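PDB 2YIK: endoglucanase from Clostridium thermocellum, which probably hydrolyses internal beta-1,4-glucosidic bonds of cellulose, as a family 9 glycoside hydrolase. Local coordinates for residues E140-T148 with V506-R514; W362-S373 with Y406-Y417. All coordinates share one frame; numbering follows the deposited sequence.

Interaction 1: E140-T148 with V506-R514; sequences EFKDQFRAT and VGACAGLYR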
loop_
_atom_site.group_PDB
_atom_site.type_symbol
_atom_site.label_atom_id
_atom_site.label_comp_id
_atom_site.label_asym_id
_atom_site.label_seq_id
_atom_site.Cartn_x
_atom_site.Cartn_y
_atom_site.Cartn_z
ATOM N N GLU A 140 -12.095 3.615 5.869
ATOM C CA GLU A 140 -12.362 3.821 7.289
ATOM C C GLU A 140 -12.661 5.263 7.663
ATOM O O GLU A 140 -13.600 5.528 8.413
ATOM C CB GLU A 140 -11.171 3.365 8.145
ATOM C CG GLU A 140 -10.848 1.892 8.081
ATOM C CD GLU A 140 -11.770 1.034 8.928
ATOM O OE1 GLU A 140 -12.692 1.568 9.572
ATOM O OE2 GLU A 140 -11.569 -0.191 8.954
ATOM N N PHE A 141 -11.865 6.192 7.146
ATOM C CA PHE A 141 -12.025 7.596 7.501
ATOM C C PHE A 141 -12.466 8.544 6.381
ATOM O O PHE A 141 -12.024 9.696 6.330
ATOM C CB PHE A 141 -10.713 8.090 8.137
ATOM C CG PHE A 141 -10.184 7.177 9.229
ATOM C CD1 PHE A 141 -10.945 6.910 10.366
ATOM C CD2 PHE A 141 -8.939 6.560 9.102
ATOM C CE1 PHE A 141 -10.474 6.038 11.361
ATOM C CE2 PHE A 141 -8.459 5.686 10.088
ATOM C CZ PHE A 141 -9.230 5.427 11.219
ATOM N N LYS A 142 -13.356 8.077 5.506
ATOM C CA LYS A 142 -13.842 8.905 4.398
ATOM C C LYS A 142 -14.392 10.255 4.891
ATOM O O LYS A 142 -14.195 11.280 4.245
ATOM C CB LYS A 142 -14.931 8.160 3.599
ATOM C CG LYS A 142 -15.085 8.661 2.142
ATOM C CD LYS A 142 -16.315 8.102 1.393
ATOM C CE LYS A 142 -16.260 6.588 1.074
ATOM N NZ LYS A 142 -14.906 5.913 1.158
ATOM N N ASP A 143 -15.075 10.256 6.035
ATOM C CA ASP A 143 -15.637 11.496 6.578
ATOM C C ASP A 143 -14.589 12.587 6.734
ATOM O O ASP A 143 -14.843 13.746 6.422
ATOM C CB ASP A 143 -16.288 11.258 7.940
ATOM C CG ASP A 143 -17.559 10.458 7.843
ATOM O OD1 ASP A 143 -18.185 10.479 6.765
ATOM O OD2 ASP A 143 -17.942 9.821 8.845
ATOM N N GLN A 144 -13.413 12.204 7.224
ATOM C CA GLN A 144 -12.323 13.144 7.434
ATOM C C GLN A 144 -11.694 13.638 6.141
ATOM O O GLN A 144 -11.285 14.794 6.062
ATOM C CB GLN A 144 -11.255 12.530 8.340
ATOM C CG GLN A 144 -11.652 12.460 9.813
ATOM C CD GLN A 144 -12.854 11.559 10.075
ATOM O OE1 GLN A 144 -12.844 10.374 9.741
ATOM N NE2 GLN A 144 -13.896 12.121 10.690
ATOM N N PHE A 145 -11.598 12.774 5.136
ATOM C CA PHE A 145 -11.046 13.194 3.849
ATOM C C PHE A 145 -12.004 14.248 3.272
ATOM O O PHE A 145 -11.583 15.266 2.719
ATOM C CB PHE A 145 -10.963 12.009 2.877
ATOM C CG PHE A 145 -9.783 11.097 3.107
ATOM C CD1 PHE A 145 -9.844 10.096 4.068
ATOM C CD2 PHE A 145 -8.629 11.212 2.334
ATOM C CE1 PHE A 145 -8.771 9.219 4.259
ATOM C CE2 PHE A 145 -7.551 10.334 2.519
ATOM C CZ PHE A 145 -7.627 9.340 3.481
ATOM N N ARG A 146 -13.299 13.993 3.417
ATOM C CA ARG A 146 -14.309 14.915 2.912
ATOM C C ARG A 146 -14.298 16.222 3.675
ATOM O O ARG A 146 -14.251 17.295 3.075
ATOM C CB ARG A 146 -15.697 14.278 2.992
ATOM C CG ARG A 146 -15.929 13.282 1.881
ATOM C CD ARG A 146 -17.294 12.628 1.936
ATOM N NE ARG A 146 -17.422 11.697 0.814
ATOM C CZ ARG A 146 -18.495 10.946 0.561
ATOM N NH1 ARG A 146 -19.561 11.007 1.358
ATOM N NH2 ARG A 146 -18.497 10.130 -0.495
ATOM N N ALA A 147 -14.325 16.130 5.000
ATOM C CA ALA A 147 -14.324 17.319 5.843
ATOM C C ALA A 147 -13.129 18.215 5.539
ATOM O O ALA A 147 -13.210 19.440 5.694
ATOM C CB ALA A 147 -14.319 16.914 7.322
ATOM N N THR A 148 -12.022 17.625 5.096
ATOM C CA THR A 148 -10.834 18.418 4.798
ATOM C C THR A 148 -10.636 18.713 3.319
ATOM O O THR A 148 -9.617 19.282 2.929
ATOM C CB THR A 148 -9.554 17.735 5.314
ATOM O OG1 THR A 148 -9.487 16.401 4.798
ATOM C CG2 THR A 148 -9.537 17.699 6.838
ATOM N N VAL A 506 -1.072 7.944 5.456
ATOM C CA VAL A 506 -2.204 8.734 4.991
ATOM C C VAL A 506 -3.399 8.503 5.910
ATOM O O VAL A 506 -3.992 9.451 6.427
ATOM C CB VAL A 506 -2.599 8.363 3.544
ATOM C CG1 VAL A 506 -3.877 9.113 3.132
ATOM C CG2 VAL A 506 -1.452 8.697 2.603
ATOM N N GLY A 507 -3.731 7.234 6.121
ATOM C CA GLY A 507 -4.855 6.882 6.969
ATOM C C GLY A 507 -4.720 7.336 8.412
ATOM O O GLY A 507 -5.714 7.720 9.040
ATOM N N ALA A 508 -3.498 7.284 8.943
ATOM C CA ALA A 508 -3.247 7.693 10.322
ATOM C C ALA A 508 -3.560 9.180 10.499
ATOM O O ALA A 508 -4.134 9.583 11.507
ATOM C CB ALA A 508 -1.795 7.407 10.704
ATOM N N CYS A 509 -3.168 9.991 9.520
ATOM C CA CYS A 509 -3.435 11.424 9.567
ATOM C C CYS A 509 -4.936 11.662 9.621
ATOM O O CYS A 509 -5.410 12.455 10.435
ATOM C CB CYS A 509 -2.860 12.120 8.335
ATOM S SG CYS A 509 -1.047 12.188 8.281
ATOM N N ALA A 510 -5.676 10.967 8.754
ATOM C CA ALA A 510 -7.130 11.096 8.710
ATOM C C ALA A 510 -7.738 10.657 10.033
ATOM O O ALA A 510 -8.640 11.312 10.558
ATOM C CB ALA A 510 -7.708 10.253 7.572
ATOM N N GLY A 511 -7.243 9.537 10.556
ATOM C CA GLY A 511 -7.747 9.012 11.813
ATOM C C GLY A 511 -7.496 9.952 12.980
ATOM O O GLY A 511 -8.341 10.085 13.868
ATOM N N LEU A 512 -6.331 10.592 12.990
ATOM C CA LEU A 512 -5.990 11.534 14.055
ATOM C C LEU A 512 -6.863 12.775 13.948
ATOM O O LEU A 512 -7.263 13.356 14.957
ATOM C CB LEU A 512 -4.508 11.927 13.971
ATOM C CG LEU A 512 -3.558 10.836 14.467
ATOM C CD1 LEU A 512 -2.144 11.121 13.999
ATOM C CD2 LEU A 512 -3.635 10.747 15.984
ATOM N N TYR A 513 -7.157 13.186 12.720
ATOM C CA TYR A 513 -7.997 14.356 12.526
ATOM C C TYR A 513 -9.400 14.025 13.019
ATOM O O TYR A 513 -10.103 14.871 13.575
ATOM C CB TYR A 513 -8.059 14.743 11.051
ATOM C CG TYR A 513 -8.848 16.010 10.841
ATOM C CD1 TYR A 513 -8.323 17.248 11.214
ATOM C CD2 TYR A 513 -10.143 15.966 10.329
ATOM C CE1 TYR A 513 -9.077 18.421 11.084
ATOM C CE2 TYR A 513 -10.903 17.124 10.199
ATOM C CZ TYR A 513 -10.365 18.346 10.578
ATOM O OH TYR A 513 -11.122 19.488 10.443
ATOM N N ARG A 514 -9.800 12.776 12.819
ATOM C CA ARG A 514 -11.113 12.327 13.244
ATOM C C ARG A 514 -11.354 12.532 14.736
ATOM O O ARG A 514 -12.407 13.024 15.137
ATOM C CB ARG A 514 -11.285 10.846 12.913
ATOM C CG ARG A 514 -12.646 10.272 13.290
ATOM C CD ARG A 514 -12.750 8.802 12.902
ATOM N NE ARG A 514 -14.106 8.283 13.038
ATOM C CZ ARG A 514 -14.949 8.091 12.025
ATOM N NH1 ARG A 514 -14.580 8.370 10.787
ATOM N NH2 ARG A 514 -16.169 7.630 12.256
HETATM O O HOH W 1 -15.649 7.729 7.825
HETATM O O HOH W 2 -17.810 7.543 9.980
#
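Arg514 has CG anti to its backbone N (chi1 -179°) and runs extended to NE, whereas Gln144 bends at chi2 and lays its amide across the arginine stem. Arg514 NH1 donates to Gln144 OE1 at 2.9 Å. The bond is bent, 137° at the hydrogen, and the amide stands steeply against the guanidinium plane. Phe141 lies flat on the glycine side of helix 499-516. Gly511 CA is centred over one ring face, 3.7 Å from the ring centroid, a CH-pi contact; Glu140 CB covers the opposite face. Ala510 CB touches both Phe141 CB and Phe145 CE1, the latter 3.6 Å away. Val506 CG1 meets the edge of the Phe145 ring. Thr148 CG2 sits over the Tyr513 ring, 3.9 Å from its centroid. Helix 142-147 and the 506-514 part of helix 499-516 cross at 83°, their axes 8.7 Å apart, and small residues let the Phe141 ring come close. Such packing fits the (alpha/alpha)6 barrel of family 9. Two waters bind the guanidinium edge; one also binds Glu140 O and Asp143 N, the other Asp143 OD2. The contact joins an apolar interface to a hydrated polar margin, where amide, waters and carboxylate probably stabilise the arginine's positive charge.

Interaction 2: W362-S373 with Y406-Y417; sequences WKPIQDLLDKWS and YDKHHGDTPSKY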
loop_
_atom_site.group_PDB
_atom_site.type_symbol
_atom_site.label_atom_id
_atom_site.label_comp_id
_atom_site.label_asym_id
_atom_site.label_seq_id
_atom_site.Cartn_x
_atom_site.Cartn_y
_atom_site.Cartn_z
ATOM N N TRP A 362 -11.390 -9.333 17.678
ATOM C CA TRP A 362 -10.625 -8.117 17.974
ATOM C C TRP A 362 -9.444 -8.362 18.926
ATOM O O TRP A 362 -8.530 -7.538 19.007
ATOM C CB TRP A 362 -11.518 -7.037 18.595
ATOM C CG TRP A 362 -12.287 -6.209 17.610
ATOM C CD1 TRP A 362 -13.645 -6.089 17.533
ATOM C CD2 TRP A 362 -11.751 -5.365 16.578
ATOM N NE1 TRP A 362 -13.988 -5.227 16.520
ATOM C CE2 TRP A 362 -12.843 -4.767 15.911
ATOM C CE3 TRP A 362 -10.451 -5.060 16.141
ATOM C CZ2 TRP A 362 -12.689 -3.879 14.844
ATOM C CZ3 TRP A 362 -10.289 -4.173 15.072
ATOM C CH2 TRP A 362 -11.406 -3.596 14.437
ATOM N N LYS A 363 -9.460 -9.486 19.640
ATOM C CA LYS A 363 -8.410 -9.793 20.610
ATOM C C LYS A 363 -6.991 -9.790 20.039
ATOM O O LYS A 363 -6.077 -9.244 20.657
ATOM C CB LYS A 363 -8.710 -11.128 21.314
ATOM C CG LYS A 363 -7.764 -11.477 22.455
ATOM C CD LYS A 363 -7.634 -10.327 23.445
ATOM C CE LYS A 363 -6.859 -10.737 24.699
ATOM N NZ LYS A 363 -6.828 -9.606 25.673
ATOM N N PRO A 364 -6.779 -10.389 18.855
ATOM C CA PRO A 364 -5.409 -10.368 18.331
ATOM C C PRO A 364 -4.871 -8.952 18.115
ATOM O O PRO A 364 -3.673 -8.702 18.270
ATOM C CB PRO A 364 -5.530 -11.146 17.025
ATOM C CG PRO A 364 -6.621 -12.129 17.330
ATOM C CD PRO A 364 -7.640 -11.256 18.031
ATOM N N ILE A 365 -5.759 -8.029 17.754
ATOM C CA ILE A 365 -5.356 -6.650 17.524
ATOM C C ILE A 365 -5.230 -5.900 18.848
ATOM O O ILE A 365 -4.432 -4.972 18.969
ATOM C CB ILE A 365 -6.353 -5.940 16.566
ATOM C CG1 ILE A 365 -6.035 -6.331 15.112
ATOM C CG2 ILE A 365 -6.310 -4.428 16.764
ATOM C CD1 ILE A 365 -4.643 -5.914 14.653
ATOM N N GLN A 366 -6.005 -6.308 19.848
ATOM C CA GLN A 366 -5.907 -5.662 21.148
ATOM C C GLN A 366 -4.531 -6.026 21.711
ATOM O O GLN A 366 -3.872 -5.207 22.354
ATOM C CB GLN A 366 -7.014 -6.141 22.094
ATOM C CG GLN A 366 -6.983 -5.441 23.448
ATOM C CD GLN A 366 -8.005 -5.985 24.437
ATOM O OE1 GLN A 366 -7.974 -5.649 25.620
ATOM N NE2 GLN A 366 -8.910 -6.826 23.956
ATOM N N ASP A 367 -4.101 -7.261 21.455
ATOM C CA ASP A 367 -2.793 -7.731 21.908
ATOM C C ASP A 367 -1.675 -6.993 21.173
ATOM O O ASP A 367 -0.659 -6.636 21.763
ATOM C CB ASP A 367 -2.640 -9.233 21.657
ATOM C CG ASP A 367 -3.452 -10.073 22.619
ATOM O OD1 ASP A 367 -4.091 -9.496 23.525
ATOM O OD2 ASP A 367 -3.449 -11.312 22.476
ATOM N N LEU A 368 -1.867 -6.785 19.875
ATOM C CA LEU A 368 -0.886 -6.086 19.056
ATOM C C LEU A 368 -0.723 -4.658 19.566
ATOM O O LEU A 368 0.391 -4.163 19.745
ATOM C CB LEU A 368 -1.348 -6.047 17.601
ATOM C CG LEU A 368 -0.534 -5.181 16.640
ATOM C CD1 LEU A 368 0.866 -5.775 16.467
ATOM C CD2 LEU A 368 -1.272 -5.089 15.301
ATOM N N LEU A 369 -1.856 -4.004 19.803
ATOM C CA LEU A 369 -1.859 -2.632 20.282
ATOM C C LEU A 369 -1.323 -2.467 21.701
ATOM O O LEU A 369 -0.675 -1.467 21.998
ATOM C CB LEU A 369 -3.268 -2.041 20.157
ATOM C CG LEU A 369 -3.702 -1.791 18.708
ATOM C CD1 LEU A 369 -5.153 -1.333 18.672
ATOM C CD2 LEU A 369 -2.796 -0.740 18.070
ATOM N N ASP A 370 -1.595 -3.430 22.577
ATOM C CA ASP A 370 -1.074 -3.347 23.942
ATOM C C ASP A 370 0.443 -3.439 23.855
ATOM O O ASP A 370 1.165 -2.799 24.615
ATOM C CB ASP A 370 -1.574 -4.502 24.816
ATOM C CG ASP A 370 -3.017 -4.328 25.257
ATOM O OD1 ASP A 370 -3.511 -3.179 25.273
ATOM O OD2 ASP A 370 -3.652 -5.346 25.602
ATOM N N LYS A 371 0.909 -4.238 22.903
ATOM C CA LYS A 371 2.331 -4.444 22.703
ATOM C C LYS A 371 3.000 -3.163 22.210
ATOM O O LYS A 371 4.013 -2.734 22.772
ATOM C CB LYS A 371 2.551 -5.590 21.709
ATOM C CG LYS A 371 3.941 -6.220 21.768
ATOM C CD LYS A 371 4.078 -7.427 20.847
ATOM C CE LYS A 371 3.254 -8.605 21.339
ATOM N NZ LYS A 371 3.580 -9.848 20.587
ATOM N N TRP A 372 2.431 -2.555 21.167
ATOM C CA TRP A 372 2.976 -1.325 20.590
ATOM C C TRP A 372 2.831 -0.067 21.450
ATOM O O TRP A 372 3.754 0.737 21.548
ATOM C CB TRP A 372 2.348 -1.056 19.212
ATOM C CG TRP A 372 3.049 -1.762 18.084
ATOM C CD1 TRP A 372 2.919 -3.078 17.721
ATOM C CD2 TRP A 372 4.038 -1.201 17.211
ATOM N NE1 TRP A 372 3.765 -3.366 16.678
ATOM C CE2 TRP A 372 4.459 -2.236 16.345
ATOM C CE3 TRP A 372 4.600 0.074 17.073
ATOM C CZ2 TRP A 372 5.430 -2.030 15.359
ATOM C CZ3 TRP A 372 5.564 0.277 16.090
ATOM C CH2 TRP A 372 5.965 -0.772 15.244
ATOM N N SER A 373 1.671 0.101 22.071
ATOM C CA SER A 373 1.409 1.284 22.881
ATOM C C SER A 373 1.732 1.129 24.358
ATOM O O SER A 373 1.783 2.121 25.084
ATOM C CB SER A 373 -0.064 1.685 22.757
ATOM O OG SER A 373 -0.911 0.729 23.390
ATOM N N TYR A 406 -9.103 0.674 15.545
ATOM C CA TYR A 406 -9.645 -0.043 16.697
ATOM C C TYR A 406 -10.562 0.875 17.504
ATOM O O TYR A 406 -11.671 0.482 17.882
ATOM C CB TYR A 406 -8.522 -0.548 17.608
ATOM C CG TYR A 406 -9.013 -1.362 18.788
ATOM C CD1 TYR A 406 -9.439 -0.741 19.962
ATOM C CD2 TYR A 406 -9.064 -2.752 18.725
ATOM C CE1 TYR A 406 -9.904 -1.485 21.042
ATOM C CE2 TYR A 406 -9.521 -3.507 19.799
ATOM C CZ TYR A 406 -9.938 -2.868 20.955
ATOM O OH TYR A 406 -10.365 -3.609 22.035
ATOM N N ASP A 407 -10.103 2.096 17.766
ATOM C CA ASP A 407 -10.909 3.034 18.536
ATOM C C ASP A 407 -12.177 3.426 17.794
ATOM O O ASP A 407 -13.231 3.599 18.413
ATOM C CB ASP A 407 -10.100 4.287 18.903
ATOM C CG ASP A 407 -9.144 4.043 20.071
ATOM O OD1 ASP A 407 -9.147 2.917 20.612
ATOM O OD2 ASP A 407 -8.395 4.971 20.451
ATOM N N LYS A 408 -12.082 3.559 16.474
ATOM C CA LYS A 408 -13.255 3.918 15.699
ATOM C C LYS A 408 -14.335 2.863 15.904
ATOM O O LYS A 408 -15.509 3.187 16.099
ATOM C CB LYS A 408 -12.939 4.010 14.207
ATOM C CG LYS A 408 -14.192 4.212 13.360
ATOM C CD LYS A 408 -13.928 4.050 11.871
ATOM C CE LYS A 408 -15.248 3.948 11.098
ATOM N NZ LYS A 408 -15.048 3.613 9.659
ATOM N N HIS A 409 -13.925 1.599 15.891
ATOM C CA HIS A 409 -14.867 0.507 16.036
ATOM C C HIS A 409 -15.216 0.096 17.457
ATOM O O HIS A 409 -15.889 -0.915 17.674
ATOM C CB HIS A 409 -14.364 -0.676 15.221
ATOM C CG HIS A 409 -14.341 -0.400 13.754
ATOM N ND1 HIS A 409 -15.489 -0.384 12.985
ATOM C CD2 HIS A 409 -13.336 -0.037 12.924
ATOM C CE1 HIS A 409 -15.188 -0.020 11.756
ATOM N NE2 HIS A 409 -13.885 0.198 11.689
ATOM N N HIS A 410 -14.770 0.891 18.420
ATOM C CA HIS A 410 -15.072 0.636 19.818
ATOM C C HIS A 410 -15.583 1.917 20.469
ATOM O O HIS A 410 -14.953 2.463 21.372
ATOM C CB HIS A 410 -13.839 0.106 20.567
ATOM C CG HIS A 410 -13.472 -1.297 20.197
ATOM N ND1 HIS A 410 -12.804 -1.611 19.028
ATOM C CD2 HIS A 410 -13.755 -2.483 20.787
ATOM C CE1 HIS A 410 -12.698 -2.920 18.917
ATOM N NE2 HIS A 410 -13.271 -3.476 19.975
ATOM N N GLY A 411 -16.730 2.391 19.993
ATOM C CA GLY A 411 -17.326 3.599 20.537
ATOM C C GLY A 411 -16.991 4.830 19.716
ATOM O O GLY A 411 -17.506 5.920 19.974
ATOM N N ASP A 412 -16.135 4.649 18.715
ATOM C CA ASP A 412 -15.703 5.742 17.847
ATOM C C ASP A 412 -15.310 6.951 18.691
ATOM O O ASP A 412 -15.789 8.066 18.481
ATOM C CB ASP A 412 -16.817 6.119 16.857
ATOM C CG ASP A 412 -16.321 7.013 15.725
ATOM O OD1 ASP A 412 -15.091 7.119 15.522
ATOM O OD2 ASP A 412 -17.162 7.606 15.019
ATOM N N THR A 413 -14.430 6.712 19.654
ATOM C CA THR A 413 -13.948 7.763 20.534
ATOM C C THR A 413 -12.508 7.389 20.862
ATOM O O THR A 413 -12.165 6.203 20.914
ATOM C CB THR A 413 -14.814 7.844 21.837
ATOM O OG1 THR A 413 -14.443 8.999 22.596
ATOM C CG2 THR A 413 -14.619 6.609 22.703
ATOM N N PRO A 414 -11.638 8.391 21.060
ATOM C CA PRO A 414 -10.245 8.073 21.373
ATOM C C PRO A 414 -10.037 7.484 22.737
ATOM O O PRO A 414 -10.599 7.939 23.742
ATOM C CB PRO A 414 -9.538 9.407 21.220
ATOM C CG PRO A 414 -10.582 10.384 21.653
ATOM C CD PRO A 414 -11.840 9.850 20.975
ATOM N N SER A 415 -9.181 6.476 22.738
ATOM C CA SER A 415 -8.798 5.736 23.914
ATOM C C SER A 415 -7.271 5.871 24.040
ATOM O O SER A 415 -6.638 6.691 23.341
ATOM C CB SER A 415 -9.191 4.244 23.747
ATOM O OG SER A 415 -8.301 3.482 22.887
ATOM N N LYS A 416 -6.691 5.118 24.975
ATOM C CA LYS A 416 -5.253 5.116 25.191
ATOM C C LYS A 416 -4.558 4.762 23.860
ATOM O O LYS A 416 -3.422 5.169 23.631
ATOM C CB LYS A 416 -4.874 4.098 26.286
ATOM C CG LYS A 416 -5.284 2.654 25.986
ATOM C CD LYS A 416 -4.873 1.715 27.123
ATOM C CE LYS A 416 -5.358 0.301 26.821
ATOM N NZ LYS A 416 -5.041 -0.658 27.916
ATOM N N TYR A 417 -5.218 4.005 22.978
ATOM C CA TYR A 417 -4.578 3.659 21.698
ATOM C C TYR A 417 -4.419 4.895 20.809
ATOM O O TYR A 417 -3.312 5.214 20.373
ATOM C CB TYR A 417 -5.360 2.563 20.951
ATOM C CG TYR A 417 -5.404 1.252 21.706
ATOM C CD1 TYR A 417 -4.306 0.818 22.457
ATOM C CD2 TYR A 417 -6.547 0.452 21.692
ATOM C CE1 TYR A 417 -4.346 -0.369 23.176
ATOM C CE2 TYR A 417 -6.597 -0.743 22.410
ATOM C CZ TYR A 417 -5.497 -1.146 23.151
ATOM O OH TYR A 417 -5.559 -2.316 23.883
HETATM O O HOH W 3 -1.979 -1.318 26.928
#
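An aromatic cluster of Trp362, Tyr406, His409 and His410 forms one end of this contact, and a tyrosine knob forms the other. His410 turns its edge onto the five-membered ring of Trp362, with centroids 4.3 Å apart and planes at 69°. The same imidazole lies face-on over Tyr406 CZ. Its ND1 donates to Tyr406 O at 2.6 Å, which helps fix the ring's rotation. Tyr406 points its own edge toward the six-membered ring of Trp362 in an offset edge-to-face pair. Its CG is anti to the backbone N (chi1 -177°), which carries the ring along Ile365 CG2 and Trp362 CE3. His409 CB packs on Trp362 CZ2. Trp362 NE1 is hydrogen-bonded to Asp334 OD2.

Tyr417 fits as a knob among Gln366, Leu369, Asp370 and Ser373. Leu369 CB lies over one ring face, 3.8 Å from the centroid, while Ser373 OG is at the ring edge. Tyr417 OH donates to Asp370 OD1 at 2.6 Å, reaching it from above the carboxylate plane. Lys416 adds a long salt bridge to Asp370, and a water bonded to Asp370 OD1 meets Lys416 NZ only weakly.

Trp362 and helix 363-373 pack against both ends of the turn joining helices 392-408 and 416-428, consistent with the helical barrel of family 9. Helix 322-336 touches Trp362 and Ile365, and helix 499-516 packs against Asp407 and Pro414.

Overall arrangement
Interactions 1 and 2 have centres about 17 Å apart and meet directly at the turn after helix 392-408. Glu140 OE1 lies 2.8 Å from His409 NE2, a probable hydrogen bond. Arg514 NE forms a 2.9 Å salt bridge with Asp412 OD1. The Lys408 stem of interaction 2 packs on Phe141 of interaction 1, Lys408 CD to Phe141 CE1 4.0 Å. In sequence, both segments of interaction 2 fall between those of interaction 1. Together they join helices 142-147, 363-373, 392-408, 416-428 and 499-516. Both are structural packing away from the predicted active-site residue His451. A bound calcium ion lies about 10 Å from the Trp362 side chain.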